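PDB 3LL3: gluconate kinase from Lactobacillus acidophilus, which binds ATP and D-xylulose and, as a member of the FGGY kinase family, probably transfers phosphate from ATP to a sugar or sugar acid such as gluconate. Local coordinates for residues G240-S243 / T244-V247; E192-I196 / L197-K201; Q57-I60 / F61-Q65. All coordinates share one frame; numbering follows the deposited sequence.

Contact 1: residues G240-S243 / T244-V247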
loop_
_atom_site.group_PDB
_atom_site.type_symbol
_atom_site.label_atom_id
_atom_site.label_comp_id
_atom_site.label_asym_id
_atom_site.label_seq_id
_atom_site.Cartn_x
_atom_site.Cartn_y
_atom_site.Cartn_z
ATOM N N GLY A 240 22.074 24.756 2.003
ATOM C CA GLY A 240 20.705 25.072 1.627
ATOM C C GLY A 240 20.550 26.406 0.917
ATOM O O GLY A 240 19.905 26.494 -0.132
ATOM N N TYR A 241 21.138 27.449 1.490
ATOM C CA TYR A 241 21.081 28.778 0.902
ATOM C C TYR A 241 21.874 28.842 -0.390
ATOM O O TYR A 241 21.384 29.339 -1.399
ATOM C CB TYR A 241 21.650 29.804 1.874
ATOM C CG TYR A 241 21.759 31.182 1.268
ATOM C CD1 TYR A 241 20.626 31.957 1.038
ATOM C CD2 TYR A 241 22.989 31.694 0.904
ATOM C CE1 TYR A 241 20.732 33.227 0.480
ATOM C CE2 TYR A 241 23.103 32.952 0.344
ATOM C CZ TYR A 241 21.974 33.714 0.138
ATOM O OH TYR A 241 22.120 34.959 -0.425
ATOM N N LEU A 242 23.123 28.378 -0.339
ATOM C CA LEU A 242 23.998 28.431 -1.491
ATOM C C LEU A 242 23.470 27.593 -2.671
ATOM O O LEU A 242 23.566 28.022 -3.821
ATOM C CB LEU A 242 25.414 28.020 -1.105
ATOM C CG LEU A 242 26.102 29.053 -0.199
ATOM C CD1 LEU A 242 27.528 28.642 0.144
ATOM C CD2 LEU A 242 26.088 30.417 -0.847
ATOM N N SER A 243 22.938 26.407 -2.383
ATOM C CA SER A 243 22.348 25.563 -3.408
ATOM C C SER A 243 21.173 26.258 -4.091
ATOM O O SER A 243 20.896 25.987 -5.243
ATOM C CB SER A 243 21.864 24.237 -2.816
ATOM O OG SER A 243 22.974 23.412 -2.546
ATOM N N THR A 244 20.477 27.130 -3.361
ATOM C CA THR A 244 19.340 27.875 -3.906
ATOM C C THR A 244 19.782 29.033 -4.819
ATOM O O THR A 244 19.368 29.108 -6.003
ATOM C CB THR A 244 18.425 28.403 -2.781
ATOM O OG1 THR A 244 18.064 27.324 -1.919
ATOM C CG2 THR A 244 17.155 29.026 -3.371
ATOM N N ILE A 245 20.619 29.933 -4.300
ATOM C CA ILE A 245 21.131 30.979 -5.173
ATOM C C ILE A 245 22.051 30.397 -6.258
ATOM O O ILE A 245 22.174 30.968 -7.328
ATOM C CB ILE A 245 21.837 32.136 -4.426
ATOM C CG1 ILE A 245 23.179 31.689 -3.843
ATOM C CG2 ILE A 245 20.929 32.713 -3.335
ATOM C CD1 ILE A 245 24.050 32.869 -3.342
ATOM N N GLY A 246 22.682 29.256 -5.982
ATOM C CA GLY A 246 23.536 28.580 -6.954
ATOM C C GLY A 246 22.826 28.018 -8.191
ATOM O O GLY A 246 23.486 27.603 -9.169
ATOM N N VAL A 247 21.496 27.987 -8.147
ATOM C CA VAL A 247 20.681 27.612 -9.307
ATOM C C VAL A 247 19.892 28.820 -9.798
ATOM O O VAL A 247 18.904 28.695 -10.530
ATOM C CB VAL A 247 19.748 26.398 -9.032
ATOM C CG1 VAL A 247 20.570 25.151 -8.685
ATOM C CG2 VAL A 247 18.690 26.705 -7.945
#

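Contact 2: residues E192-I196 / L197-K201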
loop_
_atom_site.group_PDB
_atom_site.type_symbol
_atom_site.label_atom_id
_atom_site.label_comp_id
_atom_site.label_asym_id
_atom_site.label_seq_id
_atom_site.Cartn_x
_atom_site.Cartn_y
_atom_site.Cartn_z
ATOM N N GLU A 192 15.655 34.998 25.342
ATOM C CA GLU A 192 14.810 34.041 26.036
ATOM C C GLU A 192 15.288 32.596 25.835
ATOM O O GLU A 192 15.370 31.823 26.787
ATOM C CB GLU A 192 13.365 34.212 25.565
ATOM C CG GLU A 192 12.350 33.441 26.348
ATOM C CD GLU A 192 10.913 33.785 25.949
ATOM O OE1 GLU A 192 10.708 34.730 25.143
ATOM O OE2 GLU A 192 9.993 33.109 26.459
ATOM N N LEU A 193 15.605 32.223 24.597
ATOM C CA LEU A 193 16.091 30.865 24.334
ATOM C C LEU A 193 17.487 30.611 24.951
ATOM O O LEU A 193 17.768 29.518 25.454
ATOM C CB LEU A 193 16.087 30.565 22.820
ATOM C CG LEU A 193 14.719 30.463 22.132
ATOM C CD1 LEU A 193 14.858 30.218 20.630
ATOM C CD2 LEU A 193 13.820 29.376 22.783
ATOM N N LEU A 194 18.362 31.615 24.903
ATOM C CA LEU A 194 19.674 31.505 25.532
ATOM C C LEU A 194 19.513 31.270 27.042
ATOM O O LEU A 194 20.215 30.450 27.640
ATOM C CB LEU A 194 20.499 32.774 25.302
ATOM C CG LEU A 194 21.053 33.069 23.908
ATOM C CD1 LEU A 194 21.694 34.446 23.888
ATOM C CD2 LEU A 194 22.042 31.997 23.491
ATOM N N ASP A 195 18.574 31.983 27.649
ATOM C CA ASP A 195 18.361 31.846 29.095
ATOM C C ASP A 195 17.886 30.443 29.475
ATOM O O ASP A 195 18.354 29.868 30.462
ATOM C CB ASP A 195 17.427 32.935 29.605
ATOM C CG ASP A 195 18.102 34.306 29.621
ATOM O OD1 ASP A 195 19.348 34.364 29.527
ATOM O OD2 ASP A 195 17.397 35.327 29.701
ATOM N N ILE A 196 17.001 29.876 28.660
ATOM C CA ILE A 196 16.517 28.510 28.864
ATOM C C ILE A 196 17.651 27.491 28.670
ATOM O O ILE A 196 17.739 26.492 29.391
ATOM C CB ILE A 196 15.342 28.188 27.921
ATOM C CG1 ILE A 196 14.125 29.044 28.286
ATOM C CG2 ILE A 196 14.981 26.708 27.996
ATOM C CD1 ILE A 196 13.097 29.140 27.178
ATOM N N LEU A 197 18.523 27.770 27.705
ATOM C CA LEU A 197 19.680 26.930 27.409
ATOM C C LEU A 197 20.766 27.028 28.473
ATOM O O LEU A 197 21.567 26.103 28.638
ATOM C CB LEU A 197 20.280 27.347 26.068
ATOM C CG LEU A 197 19.932 26.561 24.809
ATOM C CD1 LEU A 197 18.849 25.596 25.070
ATOM C CD2 LEU A 197 19.577 27.512 23.676
ATOM N N LYS A 198 20.795 28.160 29.174
ATOM C CA LYS A 198 21.865 28.463 30.114
ATOM C C LYS A 198 23.181 28.613 29.355
ATOM O O LYS A 198 24.263 28.191 29.803
ATOM C CB LYS A 198 21.917 27.405 31.213
ATOM C CG LYS A 198 20.583 27.325 31.971
ATOM C CD LYS A 198 20.520 26.107 32.861
ATOM C CE LYS A 198 19.210 26.048 33.637
ATOM N NZ LYS A 198 19.285 24.926 34.597
ATOM N N ILE A 199 23.051 29.224 28.180
ATOM C CA ILE A 199 24.183 29.528 27.318
ATOM C C ILE A 199 24.304 31.043 27.245
ATOM O O ILE A 199 23.292 31.752 27.195
ATOM C CB ILE A 199 23.941 28.977 25.891
ATOM C CG1 ILE A 199 23.908 27.446 25.904
ATOM C CG2 ILE A 199 24.971 29.497 24.915
ATOM C CD1 ILE A 199 25.090 26.818 26.594
ATOM N N LYS A 200 25.536 31.539 27.253
ATOM C CA LYS A 200 25.780 32.957 27.063
ATOM C C LYS A 200 26.177 33.229 25.616
ATOM O O LYS A 200 26.796 32.390 24.951
ATOM C CB LYS A 200 26.879 33.441 28.006
ATOM C CG LYS A 200 26.538 33.255 29.474
ATOM C CD LYS A 200 25.260 34.000 29.828
ATOM C CE LYS A 200 25.543 35.435 30.273
ATOM N NZ LYS A 200 24.268 36.195 30.478
ATOM N N LYS A 201 25.809 34.413 25.148
ATOM C CA LYS A 201 26.158 34.893 23.819
ATOM C C LYS A 201 27.657 34.716 23.540
ATOM O O LYS A 201 28.056 34.376 22.425
ATOM C CB LYS A 201 25.692 36.348 23.702
ATOM C CG LYS A 201 26.542 37.285 22.902
ATOM C CD LYS A 201 26.200 38.731 23.255
ATOM C CE LYS A 201 27.137 39.255 24.329
ATOM N NZ LYS A 201 26.586 40.404 25.112
HETATM O O HOH W 1 21.809 33.278 29.257
#

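Contact 3: residues Q57-I60 / F61-Q65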
loop_
_atom_site.group_PDB
_atom_site.type_symbol
_atom_site.label_atom_id
_atom_site.label_comp_id
_atom_site.label_asym_id
_atom_site.label_seq_id
_atom_site.Cartn_x
_atom_site.Cartn_y
_atom_site.Cartn_z
ATOM N N GLN A 57 42.442 20.287 4.362
ATOM C CA GLN A 57 43.795 20.717 4.000
ATOM C C GLN A 57 44.282 19.982 2.768
ATOM O O GLN A 57 44.955 20.548 1.918
ATOM C CB GLN A 57 44.789 20.428 5.116
ATOM C CG GLN A 57 44.446 21.041 6.442
ATOM C CD GLN A 57 45.409 20.579 7.510
ATOM O OE1 GLN A 57 45.035 19.848 8.424
ATOM N NE2 GLN A 57 46.666 20.964 7.372
ATOM N N GLU A 58 43.955 18.697 2.715
ATOM C CA GLU A 58 44.397 17.818 1.659
ATOM C C GLU A 58 43.772 18.252 0.332
ATOM O O GLU A 58 44.460 18.406 -0.674
ATOM C CB GLU A 58 43.989 16.398 2.014
ATOM C CG GLU A 58 44.868 15.327 1.436
ATOM C CD GLU A 58 44.453 13.951 1.913
ATOM O OE1 GLU A 58 44.121 13.818 3.116
ATOM O OE2 GLU A 58 44.454 13.010 1.089
ATOM N N ILE A 59 42.466 18.473 0.345
ATOM C CA ILE A 59 41.762 18.954 -0.832
ATOM C C ILE A 59 42.350 20.263 -1.354
ATOM O O ILE A 59 42.678 20.371 -2.536
ATOM C CB ILE A 59 40.250 19.095 -0.558
ATOM C CG1 ILE A 59 39.617 17.706 -0.458
ATOM C CG2 ILE A 59 39.572 19.899 -1.651
ATOM C CD1 ILE A 59 38.261 17.701 0.197
ATOM N N ILE A 60 42.509 21.248 -0.477
ATOM C CA ILE A 60 43.030 22.544 -0.904
ATOM C C ILE A 60 44.442 22.424 -1.485
ATOM O O ILE A 60 44.751 23.004 -2.529
ATOM C CB ILE A 60 43.003 23.555 0.234
ATOM C CG1 ILE A 60 41.554 23.800 0.660
ATOM C CG2 ILE A 60 43.710 24.857 -0.183
ATOM C CD1 ILE A 60 41.414 24.651 1.911
ATOM N N PHE A 61 45.286 21.644 -0.828
ATOM C CA PHE A 61 46.638 21.450 -1.329
ATOM C C PHE A 61 46.632 20.843 -2.740
ATOM O O PHE A 61 47.298 21.361 -3.645
ATOM C CB PHE A 61 47.458 20.591 -0.364
ATOM C CG PHE A 61 48.874 20.361 -0.810
ATOM C CD1 PHE A 61 49.779 21.407 -0.853
ATOM C CD2 PHE A 61 49.300 19.102 -1.194
ATOM C CE1 PHE A 61 51.088 21.201 -1.267
ATOM C CE2 PHE A 61 50.607 18.893 -1.602
ATOM C CZ PHE A 61 51.496 19.943 -1.638
ATOM N N ASP A 62 45.875 19.761 -2.926
ATOM C CA ASP A 62 45.821 19.081 -4.215
ATOM C C ASP A 62 45.385 20.018 -5.337
ATOM O O ASP A 62 45.923 19.973 -6.447
ATOM C CB ASP A 62 44.881 17.881 -4.151
ATOM C CG ASP A 62 45.455 16.745 -3.353
ATOM O OD1 ASP A 62 46.561 16.915 -2.799
ATOM O OD2 ASP A 62 44.805 15.682 -3.284
ATOM N N LEU A 63 44.406 20.866 -5.042
ATOM C CA LEU A 63 43.935 21.851 -6.008
ATOM C C LEU A 63 45.037 22.840 -6.402
ATOM O O LEU A 63 45.240 23.109 -7.585
ATOM C CB LEU A 63 42.712 22.596 -5.462
ATOM C CG LEU A 63 41.434 21.750 -5.382
ATOM C CD1 LEU A 63 40.281 22.533 -4.750
ATOM C CD2 LEU A 63 41.035 21.212 -6.768
ATOM N N THR A 64 45.748 23.385 -5.414
ATOM C CA THR A 64 46.794 24.361 -5.699
ATOM C C THR A 64 47.963 23.740 -6.460
ATOM O O THR A 64 48.695 24.441 -7.158
ATOM C CB THR A 64 47.334 25.012 -4.411
ATOM O OG1 THR A 64 47.984 24.017 -3.602
ATOM C CG2 THR A 64 46.194 25.664 -3.633
ATOM N N GLN A 65 48.143 22.429 -6.305
ATOM C CA GLN A 65 49.200 21.706 -7.007
ATOM C C GLN A 65 48.913 21.653 -8.504
ATOM O O GLN A 65 49.814 21.466 -9.316
ATOM C CB GLN A 65 49.317 20.281 -6.467
ATOM C CG GLN A 65 49.931 20.184 -5.087
ATOM C CD GLN A 65 51.371 20.656 -5.071
ATOM O OE1 GLN A 65 51.644 21.859 -5.049
ATOM N NE2 GLN A 65 52.305 19.707 -5.085
#

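Contact 1: residues G240-S243 / T244-V247
Ile245 lies against the ring of Tyr241 one helical turn earlier, its CG2 methyl over one face of the ring. This CH-pi contact puts CG2 4.1 Å from the ring centroid of Tyr241, 28° off the normal, and so nearer the hydroxyl-bearing end, where CG2 is 3.8 Å from Tyr241 CZ. The other branch reaches the same ring: Ile245 CD1 stands 3.8 Å from CE2 of Tyr241. With chi1 at 71°, Ile245 sets CG1 between its own N and carbonyl carbon, which leads CD1 back along the helix and lets both branches meet the ring. CD1 also runs beside Leu242, 4.0 Å from its CD2, the two side chains pointing the same way. These residues form the short helix 239-245, which follows strand 232-238 of the N-terminal actin-like domain and passes by the bound D-xylulose near Gly240. On the side of Leu242 and Ile245, Ala433 of helix 429-441 covers the apolar surface, while Ile268 of strand 263-269 touches Thr244 and Ile245. Thr244 turns its hydroxyl inward to the backbone: OG1, placed beside its own N, donates to Gly240 O at 2.7 Å, nearly in line with the carbonyl bond, and the amide of Thr244 adds only a weak bond to that oxygen. The buried hydroxyl is thereby satisfied within its own helix. One residue on, Ile245 N gives a straight bond of 3.1 Å to Tyr241 O, and Gly246 N reaches Leu242 O. Val247 then brings its CG1 and CG2 methyls against the carbonyl oxygen of Ser243, each 3.6 Å from it.

Contact 2: residues E192-I196 / L197-K201
A Schellman motif ends helix 191-197, with Lys198 as its C-prime residue: the positive phi of Lys198 (65°) turns the chain back so that Ile199 N reaches Leu194 O at 3.1 Å. Lys198 N closes the inner turn with a weak bond to Asp195 O. The reversal also lays Ile199 across Leu194 at about a right angle and leaves Leu194 CB 3.5 Å from Ile199 O. With its CG anti to the carbonyl carbon, Leu194 brings CD2 alongside Ile199 CG2, 4.1 Å away. Leu204 in the loop beyond touches both Leu194 and Ile199, extending the apolar patch.

Leu197, the last helical residue, is gripped through its amide by Leu193 O at 2.9 Å. Its CD2 methyl folds back over that same oxygen, 3.2 Å from Leu193 O; with chi1 at -98° and chi2 nearly eclipsed the conformer is unusual, and this close approach is doubtful in detail. Outside the motif, Leu197 meets Ile134 and Leu138, so the helix end packs on helix 133-143. An alanine in place of Leu197 would keep the backbone bond but would probably open a gap against Ile134 and Leu138. On the outer side of the turn, one water donates to Asp195 OD1 at 2.7 Å and to Ile199 O at 3.0 Å, bridging the helix to the loop.

Contact 3: residues Q57-I60 / F61-Q65
The flat carboxylate of Asp62 is turned back toward the preceding turn, where OD1 comes 3.3 Å from Glu58 O, an approach of two acceptors; the amide of Asp62 itself bonds that same carbonyl. The ring of Phe61 carries the CG methylene of Gln65 on one face, 3.7 Å above its plane and displaced toward the rim. With CG anti to the backbone N (chi1 -179°), this ring points out from the helix and leans toward its C-terminal end, while CB of Phe61 stays 3.4 Å from Gln57 O.

Both belong to helix 49-65, which packs across the sheet of the N-terminal actin-like domain. On the side facing the sheet, Ile59 and Leu63 lie side by side and point the same way, with Ile59 CG2 4.1 Å from Leu63 CD1. Val31 of strand 27-34 and Ile7 of strand 4-11 meet Leu63, and Met9 of strand 4-11 meets Ile59 and Ile60.

Thr64 bends its hydroxyl to the backbone: OG1 donates to Phe61 O at 2.7 Å, at 122° to the carbonyl bond. Leu225 O of helix 219-225 is a second acceptor for OG1; with one hydrogen, the hydroxyl must divide itself between the two carbonyls or favour one. Asp62 OD2 is 5.1 Å from Glu58 OE2 and OD1 faces a carbonyl oxygen, so the Asp62 carboxylate would probably be somewhat harder to ionise, an effect that solvent at this partly exposed site would soften.

Along the chain the contacts run in the order 3, 2, 1, all in the N-terminal actin-like half, and none touches another. Contacts 2 and 3 lie farthest apart, their centres about 40 Å from each other; the centre of contact 1 is about 31 Å from that of contact 2 and about 24 Å from that of contact 3. Contact 3 belongs to helix 49-65, which covers the sheet containing strand 4-11, and contact 1 to the helix that follows strand 232-238 of that same sheet. Contact 1 also packs on strand 263-269 and helix 429-441, so it lies where the two actin-like halves meet beside the bound sugar, whereas contacts 2 and 3 consolidate outlying parts of the N-terminal half.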